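PDB 7KWD: alkaline phosphatase from Thermus thermophilus, which probably hydrolyses phosphate monoesters as an alkaline phosphatase, working as a homodimer with bound zinc and magnesium ions. Local coordinates for residues L311-S316 against L440-Q445; I42-D47 against E295-L300; P32-R37 against F461-E466; L82-S87 against L452-N457. One frame throughout, in Å; residues are numbered along the deposited sequence.

Contact 1. Residues L311-S316 against L440-Q445; sequences LLIVVS and LLLYGQ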
loop_
_atom_site.group_PDB
_atom_site.type_symbol
_atom_site.label_atom_id
_atom_site.label_comp_id
_atom_site.label_asym_id
_atom_site.label_seq_id
_atom_site.Cartn_x
_atom_site.Cartn_y
_atom_site.Cartn_z
ATOM N N LEU A 311 16.828 -20.832 -6.506
ATOM C CA LEU A 311 15.612 -20.032 -6.451
ATOM C C LEU A 311 15.845 -18.767 -5.634
ATOM O O LEU A 311 16.403 -18.830 -4.536
ATOM C CB LEU A 311 14.460 -20.833 -5.850
ATOM C CG LEU A 311 13.217 -19.976 -5.583
ATOM C CD1 LEU A 311 12.605 -19.532 -6.908
ATOM C CD2 LEU A 311 12.192 -20.739 -4.780
ATOM N N LEU A 312 15.387 -17.629 -6.151
ATOM C CA LEU A 312 15.442 -16.374 -5.432
ATOM C C LEU A 312 14.026 -15.965 -5.066
ATOM O O LEU A 312 13.166 -15.806 -5.942
ATOM C CB LEU A 312 16.131 -15.273 -6.247
ATOM C CG LEU A 312 15.922 -13.873 -5.701
ATOM C CD1 LEU A 312 16.527 -13.728 -4.304
ATOM C CD2 LEU A 312 16.472 -12.875 -6.672
ATOM N N ILE A 313 13.783 -15.812 -3.766
ATOM C CA ILE A 313 12.533 -15.271 -3.242
ATOM C C ILE A 313 12.815 -13.864 -2.741
ATOM O O ILE A 313 13.695 -13.687 -1.895
ATOM C CB ILE A 313 11.965 -16.139 -2.099
ATOM C CG1 ILE A 313 11.662 -17.545 -2.591
ATOM C CG2 ILE A 313 10.723 -15.449 -1.492
ATOM C CD1 ILE A 313 10.996 -18.447 -1.541
ATOM N N VAL A 314 12.054 -12.883 -3.224
ATOM C CA VAL A 314 12.136 -11.497 -2.759
ATOM C C VAL A 314 10.804 -11.156 -2.103
ATOM O O VAL A 314 9.745 -11.261 -2.734
ATOM C CB VAL A 314 12.461 -10.527 -3.901
ATOM C CG1 VAL A 314 12.714 -9.128 -3.372
ATOM C CG2 VAL A 314 13.669 -11.020 -4.643
ATOM N N VAL A 315 10.850 -10.753 -0.838
ATOM C CA VAL A 315 9.631 -10.617 -0.060
ATOM C C VAL A 315 9.794 -9.492 0.947
ATOM O O VAL A 315 10.870 -9.306 1.538
ATOM C CB VAL A 315 9.287 -11.937 0.659
ATOM C CG1 VAL A 315 10.316 -12.235 1.726
ATOM C CG2 VAL A 315 7.858 -11.895 1.228
ATOM N N SER A 316 8.715 -8.753 1.154
ATOM C CA SER A 316 8.636 -7.846 2.290
ATOM C C SER A 316 7.985 -8.573 3.458
ATOM O O SER A 316 7.049 -9.364 3.258
ATOM C CB SER A 316 7.821 -6.601 1.935
ATOM O OG SER A 316 7.577 -5.855 3.124
ATOM N N LEU A 440 5.468 -10.225 -2.603
ATOM C CA LEU A 440 6.135 -11.524 -2.684
ATOM C C LEU A 440 6.467 -11.789 -4.145
ATOM O O LEU A 440 5.571 -11.746 -4.997
ATOM C CB LEU A 440 5.252 -12.648 -2.155
ATOM C CG LEU A 440 5.645 -14.098 -2.450
ATOM C CD1 LEU A 440 6.986 -14.531 -1.814
ATOM C CD2 LEU A 440 4.555 -14.978 -1.916
ATOM N N LEU A 441 7.731 -12.094 -4.415
ATOM C CA LEU A 441 8.225 -12.209 -5.785
ATOM C C LEU A 441 9.169 -13.393 -5.914
ATOM O O LEU A 441 10.043 -13.585 -5.068
ATOM C CB LEU A 441 8.956 -10.928 -6.202
ATOM C CG LEU A 441 9.938 -10.895 -7.379
ATOM C CD1 LEU A 441 9.185 -10.927 -8.672
ATOM C CD2 LEU A 441 10.746 -9.611 -7.303
ATOM N N LEU A 442 9.030 -14.132 -7.011
ATOM C CA LEU A 442 9.830 -15.318 -7.285
ATOM C C LEU A 442 10.686 -15.114 -8.523
ATOM O O LEU A 442 10.184 -14.728 -9.586
ATOM C CB LEU A 442 8.956 -16.545 -7.505
ATOM C CG LEU A 442 7.979 -16.862 -6.371
ATOM C CD1 LEU A 442 7.084 -18.057 -6.768
ATOM C CD2 LEU A 442 8.740 -17.163 -5.134
ATOM N N TYR A 443 11.972 -15.386 -8.400
ATOM C CA TYR A 443 12.898 -15.176 -9.512
ATOM C C TYR A 443 13.639 -16.486 -9.709
ATOM O O TYR A 443 14.520 -16.850 -8.912
ATOM C CB TYR A 443 13.856 -14.017 -9.255
ATOM C CG TYR A 443 14.726 -13.720 -10.457
ATOM C CD1 TYR A 443 15.917 -14.402 -10.670
ATOM C CD2 TYR A 443 14.337 -12.791 -11.402
ATOM C CE1 TYR A 443 16.699 -14.156 -11.788
ATOM C CE2 TYR A 443 15.125 -12.531 -12.505
ATOM C CZ TYR A 443 16.308 -13.210 -12.688
ATOM O OH TYR A 443 17.072 -12.928 -13.804
ATOM N N GLY A 444 13.279 -17.190 -10.750
ATOM C CA GLY A 444 13.855 -18.497 -10.988
ATOM C C GLY A 444 13.458 -19.016 -12.349
ATOM O O GLY A 444 12.627 -18.429 -13.055
ATOM N N GLN A 445 14.085 -20.143 -12.691
ATOM C CA GLN A 445 13.877 -20.772 -13.981
ATOM C C GLN A 445 12.617 -21.609 -13.925
ATOM O O GLN A 445 12.413 -22.380 -12.979
ATOM C CB GLN A 445 15.084 -21.646 -14.337
ATOM C CG GLN A 445 14.916 -22.471 -15.606
ATOM C CD GLN A 445 16.222 -23.140 -16.033
ATOM O OE1 GLN A 445 16.438 -24.330 -15.773
ATOM N NE2 GLN A 445 17.100 -22.370 -16.686
#
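Leu312 and Tyr443 are joined by two backbone hydrogen bonds, and Val314 and Leu441 by two more. Residues 311-316 and 440-443 run antiparallel, with 166° between their directions. Tyr443 N gives to Leu312 O at 2.8 Å, and Leu312 N returns a bond to Tyr443 O at 3.0 Å. The Val314 N to Leu441 O bond is nearly straight (172° at the hydrogen) and lies in the carbonyl plane. Ile313 with Leu442 and Val315 with Leu440 are the non-hydrogen-bonded pairs. At the first, Ile313 CA makes a CA-H...O contact with Leu441 O.

Apolar contacts fill both faces. On one, Leu440 has CG anti to its backbone N (chi1 166°), which carries CD1 across to Ile313 CG2 at 3.9 Å and Val315 CG2 at 4.1 Å. Ile313 CG1 runs beside Leu442 CD2 there. On the other face, Val314 CB and Leu441 CD2 lie side by side, 3.9 Å apart. Leu312 CD2 reaches Tyr443 CB at 3.8 Å. The phenol extends further, to Asp305 OD1 on helix 283-306, which packs on this face.

The arrangement belongs to the core sheet of the alkaline phosphatase fold. Strand 310-325 pairs parallel with strand 40-46 and antiparallel with strand 438-443, then runs directly into the zinc ligands Asp317 and His318.

Contact 2. Residues I42-D47 against E295-L300; sequences IVFVYD and EVLELL. With MG (magnesium ion), chain D; ZN (zinc ion), chain E.
Strand 42-46, with Phe44 at its middle facing Leu297 and Leu300, runs nearly antiparallel to helix 295-300, at 168° between their directions and with axes 11.0 Å apart.

No hydrogen bond crosses the gap, and the helix meets the strand through side chains. Phe44 carries most of the contact. Its CG is anti to the backbone N (chi1 -170°), and the ring plane nearly contains CA (chi2 2°). CD2 is thereby turned to the side away from CA, into the helix. Leu300 CD1 sits obliquely against CD2 of that ring at 3.6 Å. Leu297 CD1 comes to the edge, near the ring plane, 3.8 Å from Phe44 CD2. Val296 CG1 approaches Phe44 CE2 obliquely at 3.8 Å. One face of the Phe44 ring is met by Tyr46 CE1, 3.6 Å above the plane and offset toward the rim. The far end of Tyr46 also reaches the helix, where its OH touches Leu297 CD2 at 3.5 Å. At the other end of the strand, Ile42 CG2 packs on Leu300 CD1.

Asp47 follows the strand and faces the metals. Its OD1 binds zinc at 2.2 Å, while OD2 binds magnesium at 2.1 Å, so one carboxylate bridges the two ions. OD2 also leans toward the zinc as a longer second bond. Three waters, Thr148 and Glu270 complete the magnesium shell. Ser95, Asp317 and His318 share the zinc. This is the layout of the alkaline phosphatase active site: a helix-packed core strand whose C-terminal end delivers a bridging aspartate to the metals.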
loop_
_atom_site.group_PDB
_atom_site.type_symbol
_atom_site.label_atom_id
_atom_site.label_comp_id
_atom_site.label_asym_id
_atom_site.label_seq_id
_atom_site.Cartn_x
_atom_site.Cartn_y
_atom_site.Cartn_z
ATOM N N ILE A 42 17.878 -18.514 -2.116
ATOM C CA ILE A 42 18.213 -17.189 -1.597
ATOM C C ILE A 42 16.906 -16.522 -1.232
ATOM O O ILE A 42 15.974 -16.505 -2.053
ATOM C CB ILE A 42 18.987 -16.340 -2.626
ATOM C CG1 ILE A 42 20.208 -17.110 -3.125
ATOM C CG2 ILE A 42 19.389 -15.028 -2.001
ATOM C CD1 ILE A 42 20.941 -16.474 -4.265
ATOM N N VAL A 43 16.821 -15.998 -0.013
ATOM C CA VAL A 43 15.642 -15.262 0.445
ATOM C C VAL A 43 16.074 -13.825 0.741
ATOM O O VAL A 43 16.889 -13.594 1.639
ATOM C CB VAL A 43 15.003 -15.905 1.688
ATOM C CG1 VAL A 43 13.711 -15.172 2.063
ATOM C CG2 VAL A 43 14.725 -17.424 1.492
ATOM N N PHE A 44 15.511 -12.870 0.013
ATOM C CA PHE A 44 15.867 -11.453 0.107
ATOM C C PHE A 44 14.667 -10.769 0.755
ATOM O O PHE A 44 13.622 -10.588 0.116
ATOM C CB PHE A 44 16.206 -10.892 -1.273
ATOM C CG PHE A 44 16.803 -9.511 -1.246
ATOM C CD1 PHE A 44 17.050 -8.834 -0.088
ATOM C CD2 PHE A 44 17.064 -8.856 -2.471
ATOM C CE1 PHE A 44 17.547 -7.553 -0.074
ATOM C CE2 PHE A 44 17.611 -7.562 -2.469
ATOM C CZ PHE A 44 17.852 -6.914 -1.263
ATOM N N VAL A 45 14.807 -10.427 2.035
ATOM C CA VAL A 45 13.735 -9.763 2.779
ATOM C C VAL A 45 13.943 -8.257 2.712
ATOM O O VAL A 45 15.004 -7.754 3.090
ATOM C CB VAL A 45 13.695 -10.223 4.238
ATOM C CG1 VAL A 45 12.579 -9.477 4.984
ATOM C CG2 VAL A 45 13.533 -11.723 4.310
ATOM N N TYR A 46 12.917 -7.544 2.237
ATOM C CA TYR A 46 12.816 -6.095 2.352
ATOM C C TYR A 46 12.004 -5.806 3.617
ATOM O O TYR A 46 10.782 -5.867 3.616
ATOM C CB TYR A 46 12.128 -5.521 1.118
ATOM C CG TYR A 46 12.955 -5.344 -0.148
ATOM C CD1 TYR A 46 13.565 -6.425 -0.777
ATOM C CD2 TYR A 46 13.035 -4.103 -0.773
ATOM C CE1 TYR A 46 14.261 -6.256 -1.954
ATOM C CE2 TYR A 46 13.720 -3.929 -1.964
ATOM C CZ TYR A 46 14.332 -5.004 -2.545
ATOM O OH TYR A 46 15.038 -4.835 -3.713
ATOM N N ASP A 47 12.678 -5.498 4.722
ATOM C CA ASP A 47 11.986 -5.332 5.986
ATOM C C ASP A 47 11.234 -4.004 6.014
ATOM O O ASP A 47 11.821 -2.955 5.772
ATOM C CB ASP A 47 12.972 -5.403 7.150
ATOM C CG ASP A 47 12.291 -5.741 8.430
ATOM O OD1 ASP A 47 11.355 -4.984 8.766
ATOM O OD2 ASP A 47 12.652 -6.772 9.067
ATOM N N GLU A 295 20.644 -2.519 -5.817
ATOM C CA GLU A 295 21.953 -2.966 -6.295
ATOM C C GLU A 295 22.175 -4.426 -5.957
ATOM O O GLU A 295 22.809 -5.171 -6.719
ATOM C CB GLU A 295 23.074 -2.129 -5.683
ATOM C CG GLU A 295 23.135 -0.710 -6.213
ATOM C CD GLU A 295 24.286 0.092 -5.585
ATOM O OE1 GLU A 295 24.019 1.211 -5.078
ATOM O OE2 GLU A 295 25.445 -0.406 -5.586
ATOM N N VAL A 296 21.690 -4.848 -4.786
ATOM C CA VAL A 296 21.834 -6.247 -4.376
ATOM C C VAL A 296 21.019 -7.147 -5.289
ATOM O O VAL A 296 21.478 -8.222 -5.701
ATOM C CB VAL A 296 21.423 -6.426 -2.902
ATOM C CG1 VAL A 296 21.367 -7.919 -2.527
ATOM C CG2 VAL A 296 22.406 -5.672 -1.976
ATOM N N LEU A 297 19.799 -6.718 -5.617
ATOM C CA LEU A 297 18.926 -7.470 -6.518
ATOM C C LEU A 297 19.638 -7.809 -7.808
ATOM O O LEU A 297 19.532 -8.934 -8.311
ATOM C CB LEU A 297 17.706 -6.632 -6.804
ATOM C CG LEU A 297 16.344 -7.236 -7.056
ATOM C CD1 LEU A 297 16.004 -8.331 -6.087
ATOM C CD2 LEU A 297 15.354 -6.043 -6.973
ATOM N N GLU A 298 20.359 -6.838 -8.355
ATOM C CA GLU A 298 21.056 -7.034 -9.605
ATOM C C GLU A 298 22.099 -8.104 -9.441
ATOM O O GLU A 298 22.229 -8.982 -10.296
ATOM C CB GLU A 298 21.669 -5.716 -10.048
ATOM C CG GLU A 298 20.582 -4.784 -10.560
ATOM C CD GLU A 298 21.093 -3.488 -11.145
ATOM O OE1 GLU A 298 22.129 -2.987 -10.659
ATOM O OE2 GLU A 298 20.426 -2.959 -12.070
ATOM N N LEU A 299 22.791 -8.094 -8.303
ATOM C CA LEU A 299 23.751 -9.141 -7.997
ATOM C C LEU A 299 23.086 -10.504 -7.882
ATOM O O LEU A 299 23.578 -11.505 -8.410
ATOM C CB LEU A 299 24.463 -8.801 -6.695
ATOM C CG LEU A 299 25.951 -9.080 -6.740
ATOM C CD1 LEU A 299 26.607 -8.187 -7.791
ATOM C CD2 LEU A 299 26.480 -8.816 -5.354
ATOM N N LEU A 300 21.970 -10.571 -7.146
ATOM C CA LEU A 300 21.345 -11.858 -6.889
ATOM C C LEU A 300 20.734 -12.432 -8.155
ATOM O O LEU A 300 20.793 -13.642 -8.373
ATOM C CB LEU A 300 20.289 -11.702 -5.795
ATOM C CG LEU A 300 20.845 -11.290 -4.433
ATOM C CD1 LEU A 300 19.723 -11.165 -3.402
ATOM C CD2 LEU A 300 21.948 -12.262 -3.948
HETATM MG MG MG D . 14.389 -7.195 10.263
HETATM ZN ZN ZN E . 10.109 -6.321 9.993
HETATM O O HOH W 1 16.065 -7.997 11.290
HETATM O O HOH W 2 13.570 -7.076 12.033
HETATM O O HOH W 3 14.687 -4.890 10.386
#

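Contact 3. Residues P32-R37 against F461-E466; sequences PSLGRR and FRLMGE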
loop_
_atom_site.group_PDB
_atom_site.type_symbol
_atom_site.label_atom_id
_atom_site.label_comp_id
_atom_site.label_asym_id
_atom_site.label_seq_id
_atom_site.Cartn_x
_atom_site.Cartn_y
_atom_site.Cartn_z
ATOM N N PRO A 32 -0.350 -21.966 -3.596
ATOM C CA PRO A 32 0.139 -22.337 -4.920
ATOM C C PRO A 32 1.503 -22.988 -4.852
ATOM O O PRO A 32 2.355 -22.616 -4.047
ATOM C CB PRO A 32 0.196 -20.995 -5.672
ATOM C CG PRO A 32 0.348 -19.989 -4.586
ATOM C CD PRO A 32 -0.505 -20.504 -3.458
ATOM N N SER A 33 1.705 -23.939 -5.745
ATOM C CA SER A 33 2.918 -24.724 -5.843
ATOM C C SER A 33 3.892 -24.071 -6.794
ATOM O O SER A 33 3.495 -23.418 -7.766
ATOM C CB SER A 33 2.596 -26.136 -6.370
ATOM O OG SER A 33 1.943 -26.906 -5.366
ATOM N N LEU A 34 5.184 -24.258 -6.499
ATOM C CA LEU A 34 6.226 -23.890 -7.450
ATOM C C LEU A 34 6.215 -24.798 -8.668
ATOM O O LEU A 34 6.402 -24.331 -9.799
ATOM C CB LEU A 34 7.586 -23.975 -6.782
ATOM C CG LEU A 34 7.959 -22.943 -5.712
ATOM C CD1 LEU A 34 9.325 -23.335 -5.116
ATOM C CD2 LEU A 34 7.979 -21.521 -6.309
ATOM N N GLY A 35 6.039 -26.092 -8.460
ATOM C CA GLY A 35 6.190 -27.045 -9.547
ATOM C C GLY A 35 7.606 -27.237 -10.042
ATOM O O GLY A 35 7.785 -27.788 -11.114
ATOM N N ARG A 36 8.608 -26.783 -9.289
ATOM C CA ARG A 36 10.016 -26.906 -9.642
ATOM C C ARG A 36 10.783 -27.242 -8.373
ATOM O O ARG A 36 10.345 -26.951 -7.264
ATOM C CB ARG A 36 10.629 -25.617 -10.219
ATOM C CG ARG A 36 10.023 -25.140 -11.505
ATOM C CD ARG A 36 10.360 -26.048 -12.694
ATOM N NE ARG A 36 9.613 -25.640 -13.887
ATOM C CZ ARG A 36 9.683 -26.237 -15.076
ATOM N NH1 ARG A 36 10.470 -27.292 -15.246
ATOM N NH2 ARG A 36 8.961 -25.779 -16.095
ATOM N N ARG A 37 11.947 -27.850 -8.555
ATOM C CA ARG A 37 12.851 -28.164 -7.458
ATOM C C ARG A 37 14.184 -27.475 -7.702
ATOM O O ARG A 37 14.527 -27.146 -8.835
ATOM C CB ARG A 37 13.034 -29.642 -7.310
ATOM C CG ARG A 37 11.788 -30.343 -6.820
ATOM C CD ARG A 37 11.718 -31.719 -7.448
ATOM N NE ARG A 37 10.406 -32.374 -7.425
ATOM C CZ ARG A 37 10.136 -33.490 -6.746
ATOM N NH1 ARG A 37 11.070 -34.052 -5.986
ATOM N NH2 ARG A 37 8.934 -34.030 -6.811
ATOM N N PHE A 461 6.965 -20.321 3.933
ATOM C CA PHE A 461 7.531 -21.561 4.460
ATOM C C PHE A 461 7.292 -22.741 3.520
ATOM O O PHE A 461 8.213 -23.499 3.220
ATOM C CB PHE A 461 6.919 -21.848 5.824
ATOM C CG PHE A 461 7.421 -23.114 6.471
ATOM C CD1 PHE A 461 8.696 -23.174 7.015
ATOM C CD2 PHE A 461 6.610 -24.243 6.532
ATOM C CE1 PHE A 461 9.154 -24.324 7.631
ATOM C CE2 PHE A 461 7.067 -25.398 7.125
ATOM C CZ PHE A 461 8.335 -25.438 7.688
ATOM N N ARG A 462 6.054 -22.899 3.029
ATOM C CA ARG A 462 5.757 -23.992 2.107
ATOM C C ARG A 462 6.542 -23.881 0.811
ATOM O O ARG A 462 7.023 -24.892 0.276
ATOM C CB ARG A 462 4.255 -24.029 1.823
ATOM C CG ARG A 462 3.495 -24.376 3.076
ATOM C CD ARG A 462 2.036 -24.680 2.825
ATOM N NE ARG A 462 1.329 -24.475 4.071
ATOM C CZ ARG A 462 0.798 -23.311 4.414
ATOM N NH1 ARG A 462 0.872 -22.284 3.573
ATOM N NH2 ARG A 462 0.199 -23.185 5.583
ATOM N N LEU A 463 6.693 -22.664 0.286
ATOM C CA LEU A 463 7.463 -22.495 -0.936
ATOM C C LEU A 463 8.926 -22.860 -0.724
ATOM O O LEU A 463 9.551 -23.491 -1.582
ATOM C CB LEU A 463 7.365 -21.057 -1.430
ATOM C CG LEU A 463 5.976 -20.542 -1.780
ATOM C CD1 LEU A 463 6.097 -19.043 -2.059
ATOM C CD2 LEU A 463 5.440 -21.280 -2.935
ATOM N N MET A 464 9.503 -22.436 0.395
ATOM C CA MET A 464 10.887 -22.807 0.663
ATOM C C MET A 464 11.026 -24.316 0.779
ATOM O O MET A 464 11.998 -24.904 0.270
ATOM C CB MET A 464 11.386 -22.136 1.933
ATOM C CG MET A 464 11.416 -20.639 1.821
ATOM S SD MET A 464 12.449 -19.845 3.056
ATOM C CE MET A 464 11.546 -20.141 4.570
ATOM N N GLY A 465 10.075 -24.957 1.453
ATOM C CA GLY A 465 10.175 -26.396 1.648
ATOM C C GLY A 465 10.005 -27.160 0.350
ATOM O O GLY A 465 10.702 -28.142 0.110
ATOM N N GLU A 466 9.060 -26.738 -0.485
ATOM C CA GLU A 466 8.894 -27.351 -1.791
ATOM C C GLU A 466 10.155 -27.204 -2.606
ATOM O O GLU A 466 10.663 -28.180 -3.157
ATOM C CB GLU A 466 7.728 -26.731 -2.560
ATOM C CG GLU A 466 7.710 -27.201 -4.018
ATOM C CD GLU A 466 6.485 -26.724 -4.810
ATOM O OE1 GLU A 466 5.788 -25.767 -4.364
ATOM O OE2 GLU A 466 6.253 -27.294 -5.907
HETATM O O HOH W 4 4.347 -29.362 -5.706
HETATM O O HOH W 5 8.298 -28.857 -6.704
#
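The carboxylate of Glu466 is the flat group of this contact, and Leu34 N and Gly35 N both lie over the same face of it. Leu34 N gives to OE1 of Glu466 at 2.7 Å, from 37° out of the carboxylate plane. Gly35 N gives to OE2 of Glu466 at 2.8 Å, from 41° out. The motif is consistent with a backbone nest: Leu34 has right-handed helical backbone angles and Gly35 left-handed ones, which turns successive N-H groups toward one anion. Leu34 CB rests over this face too, 3.6 Å from Glu466 CD. Water 4 stands over the opposite face at OE2, and water 5 approaches OE2 close to the plane. Both waters donate to OE2. Water 5 also donates to Arg36 O, so it links the carboxylate to the loop once more. With two waters and Gly35 N, OE2 accepts three bonds. Such a cluster of donors would probably favour the charged form of Glu466.

Glu466 reaches the loop by being stretched out, with chi1 170° and an extended chain beyond CG. The contact fastens the loop before strand 40-46 to helix 459-468. His459, on the same helix, takes hold of Pro32 O through NE2. Leu34 also packs on Leu311 of the core sheet.

Leucine side chains pack beside the carboxylate. Leu463 CD2 touches Leu34 CG at 4.1 Å and Pro32 O at 3.5 Å. The two leucine side chains cross at about a right angle, and Leu34 CD1 ends 3.5 Å from the backbone oxygen of Leu463.

Contact 4. Residues L82-S87 against L452-N457; sequences LINTYS and LGLVDN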
loop_
_atom_site.group_PDB
_atom_site.type_symbol
_atom_site.label_atom_id
_atom_site.label_comp_id
_atom_site.label_asym_id
_atom_site.label_seq_id
_atom_site.Cartn_x
_atom_site.Cartn_y
_atom_site.Cartn_z
ATOM N N LEU A 82 1.116 -11.254 -3.302
ATOM C CA LEU A 82 0.889 -10.510 -2.088
ATOM C C LEU A 82 0.837 -11.481 -0.927
ATOM O O LEU A 82 0.250 -12.568 -1.056
ATOM C CB LEU A 82 -0.437 -9.759 -2.155
ATOM C CG LEU A 82 -0.583 -8.625 -3.161
ATOM C CD1 LEU A 82 -2.014 -8.050 -3.102
ATOM C CD2 LEU A 82 0.454 -7.579 -2.906
ATOM N N ILE A 83 1.411 -11.084 0.211
ATOM C CA ILE A 83 1.229 -11.853 1.431
ATOM C C ILE A 83 0.457 -11.048 2.467
ATOM O O ILE A 83 0.691 -9.849 2.647
ATOM C CB ILE A 83 2.557 -12.344 2.024
ATOM C CG1 ILE A 83 3.559 -11.199 2.148
ATOM C CG2 ILE A 83 3.137 -13.510 1.200
ATOM C CD1 ILE A 83 4.677 -11.573 3.075
ATOM N N ASN A 84 -0.429 -11.741 3.193
ATOM C CA ASN A 84 -0.986 -11.222 4.440
ATOM C C ASN A 84 0.045 -11.381 5.558
ATOM O O ASN A 84 0.716 -12.415 5.670
ATOM C CB ASN A 84 -2.288 -11.952 4.793
ATOM C CG ASN A 84 -3.501 -11.316 4.152
ATOM O OD1 ASN A 84 -3.581 -10.089 3.991
ATOM N ND2 ASN A 84 -4.462 -12.142 3.770
ATOM N N THR A 85 0.188 -10.334 6.380
ATOM C CA THR A 85 1.265 -10.288 7.359
ATOM C C THR A 85 0.785 -10.391 8.797
ATOM O O THR A 85 1.612 -10.360 9.715
ATOM C CB THR A 85 2.042 -8.988 7.206
ATOM O OG1 THR A 85 1.123 -7.884 7.387
ATOM C CG2 THR A 85 2.661 -8.921 5.836
ATOM N N TYR A 86 -0.516 -10.461 9.025
ATOM C CA TYR A 86 -1.001 -10.500 10.396
ATOM C C TYR A 86 -0.419 -11.677 11.175
ATOM O O TYR A 86 -0.160 -12.763 10.644
ATOM C CB TYR A 86 -2.519 -10.537 10.437
ATOM C CG TYR A 86 -3.229 -11.591 9.636
ATOM C CD1 TYR A 86 -3.475 -12.853 10.160
ATOM C CD2 TYR A 86 -3.748 -11.289 8.392
ATOM C CE1 TYR A 86 -4.188 -13.808 9.423
ATOM C CE2 TYR A 86 -4.444 -12.212 7.668
ATOM C CZ TYR A 86 -4.663 -13.473 8.190
ATOM O OH TYR A 86 -5.369 -14.388 7.460
ATOM N N SER A 87 -0.186 -11.436 12.460
ATOM C CA SER A 87 0.327 -12.471 13.350
ATOM C C SER A 87 -0.858 -13.161 14.038
ATOM O O SER A 87 -2.021 -12.935 13.684
ATOM C CB SER A 87 1.302 -11.848 14.350
ATOM O OG SER A 87 0.656 -10.831 15.077
ATOM N N LEU A 452 0.487 -16.565 -8.065
ATOM C CA LEU A 452 0.492 -16.488 -6.602
ATOM C C LEU A 452 -0.825 -15.942 -6.059
ATOM O O LEU A 452 -1.446 -16.542 -5.175
ATOM C CB LEU A 452 1.627 -15.607 -6.114
ATOM C CG LEU A 452 2.990 -16.236 -6.360
ATOM C CD1 LEU A 452 4.104 -15.301 -6.122
ATOM C CD2 LEU A 452 3.160 -17.462 -5.489
ATOM N N GLY A 453 -1.240 -14.795 -6.568
ATOM C CA GLY A 453 -2.317 -14.098 -5.923
ATOM C C GLY A 453 -1.959 -13.694 -4.508
ATOM O O GLY A 453 -0.793 -13.407 -4.175
ATOM N N LEU A 454 -2.997 -13.641 -3.665
ATOM C CA LEU A 454 -2.886 -13.219 -2.271
ATOM C C LEU A 454 -2.769 -14.477 -1.441
ATOM O O LEU A 454 -3.714 -15.265 -1.397
ATOM C CB LEU A 454 -4.081 -12.399 -1.814
ATOM C CG LEU A 454 -4.119 -12.129 -0.305
ATOM C CD1 LEU A 454 -2.974 -11.217 0.135
ATOM C CD2 LEU A 454 -5.422 -11.518 0.104
ATOM N N VAL A 455 -1.609 -14.672 -0.804
ATOM C CA VAL A 455 -1.363 -15.840 0.024
ATOM C C VAL A 455 -1.078 -15.373 1.432
ATOM O O VAL A 455 -0.894 -14.187 1.689
ATOM C CB VAL A 455 -0.201 -16.710 -0.488
ATOM C CG1 VAL A 455 -0.449 -17.160 -1.911
ATOM C CG2 VAL A 455 1.125 -15.999 -0.331
ATOM N N ASP A 456 -1.006 -16.323 2.340
ATOM C CA ASP A 456 -0.654 -16.002 3.717
ATOM C C ASP A 456 0.854 -15.995 3.856
ATOM O O ASP A 456 1.557 -16.703 3.137
ATOM C CB ASP A 456 -1.278 -16.999 4.687
ATOM C CG ASP A 456 -1.155 -16.553 6.121
ATOM O OD1 ASP A 456 -1.774 -15.520 6.470
ATOM O OD2 ASP A 456 -0.423 -17.223 6.877
ATOM N N ASN A 457 1.366 -15.184 4.795
ATOM C CA ASN A 457 2.820 -15.151 4.916
ATOM C C ASN A 457 3.375 -16.534 5.260
ATOM O O ASN A 457 4.508 -16.863 4.869
ATOM C CB ASN A 457 3.261 -14.054 5.895
ATOM C CG ASN A 457 2.675 -14.167 7.307
ATOM O OD1 ASN A 457 1.886 -15.057 7.644
ATOM N ND2 ASN A 457 3.081 -13.231 8.146
HETATM O O HOH W 6 -3.946 -14.855 4.898
HETATM O O HOH W 7 3.111 -12.412 11.184
#
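Val455 N gives a nearly straight bond to Leu82 O at 2.8 Å. Asn84 N gives to Val455 O at 2.9 Å, and Leu82 N to Gly453 O at 3.0 Å. These bonds make strands 82-84 and 454-456 a parallel pair. Beyond them, Asn457 N reaches Asn84 O only weakly.

Water 6 ties the side chains together. It donates to Asp456 OD1 at 2.8 Å, accepts from Asn84 ND2 and also bonds Tyr86 OH. Asp456 OD2 bonds Thr458 OG1 ahead of helix 459-468, while OD1 forms a salt bridge with Lys107, whose NZ also hydrogen-bonds Asn457 OD1 and is a cation-pi partner of the Tyr86 ring. Water 7 links Thr85 O to Asn457 ND2.

Packing lies outside this network. Ile83 CG2 meets Val455 CG2 at 3.5 Å on one face. On the other, Leu454 has CG anti to the backbone N (chi1 171°), which turns CD1 toward strand 82-84, against Leu82 CB at 3.7 Å. Trp51 and Tyr54 of the second subunit pack there, and Gln58 of that subunit bonds Asn84 OD1.

Lys107 and the water would probably favour the ionised form of Asp456, close to the dimer interface.

How the contacts relate
Contacts 1 and 2 share the core sheet: Ile313 O and Phe44 N lie 2.8 Å apart, a probable hydrogen bond. Contact 4 extends from the other side of contact 1, since strand 80-84 pairs with strand 438-443, and Ile83 CD1 touches Val315 CG2 at 3.7 Å. Contact 3 packs against contact 1, with Leu34 CD2 on Leu442 CD1 at 3.6 Å. It also meets contact 4 through Pro32 and Val455. Contact 2 supplies a metal ligand directly. The side chains of Val315 in contact 1 and Thr85 in contact 4 come within about 10 and 9 Å of a zinc ion. Contact 3 lies away from the site.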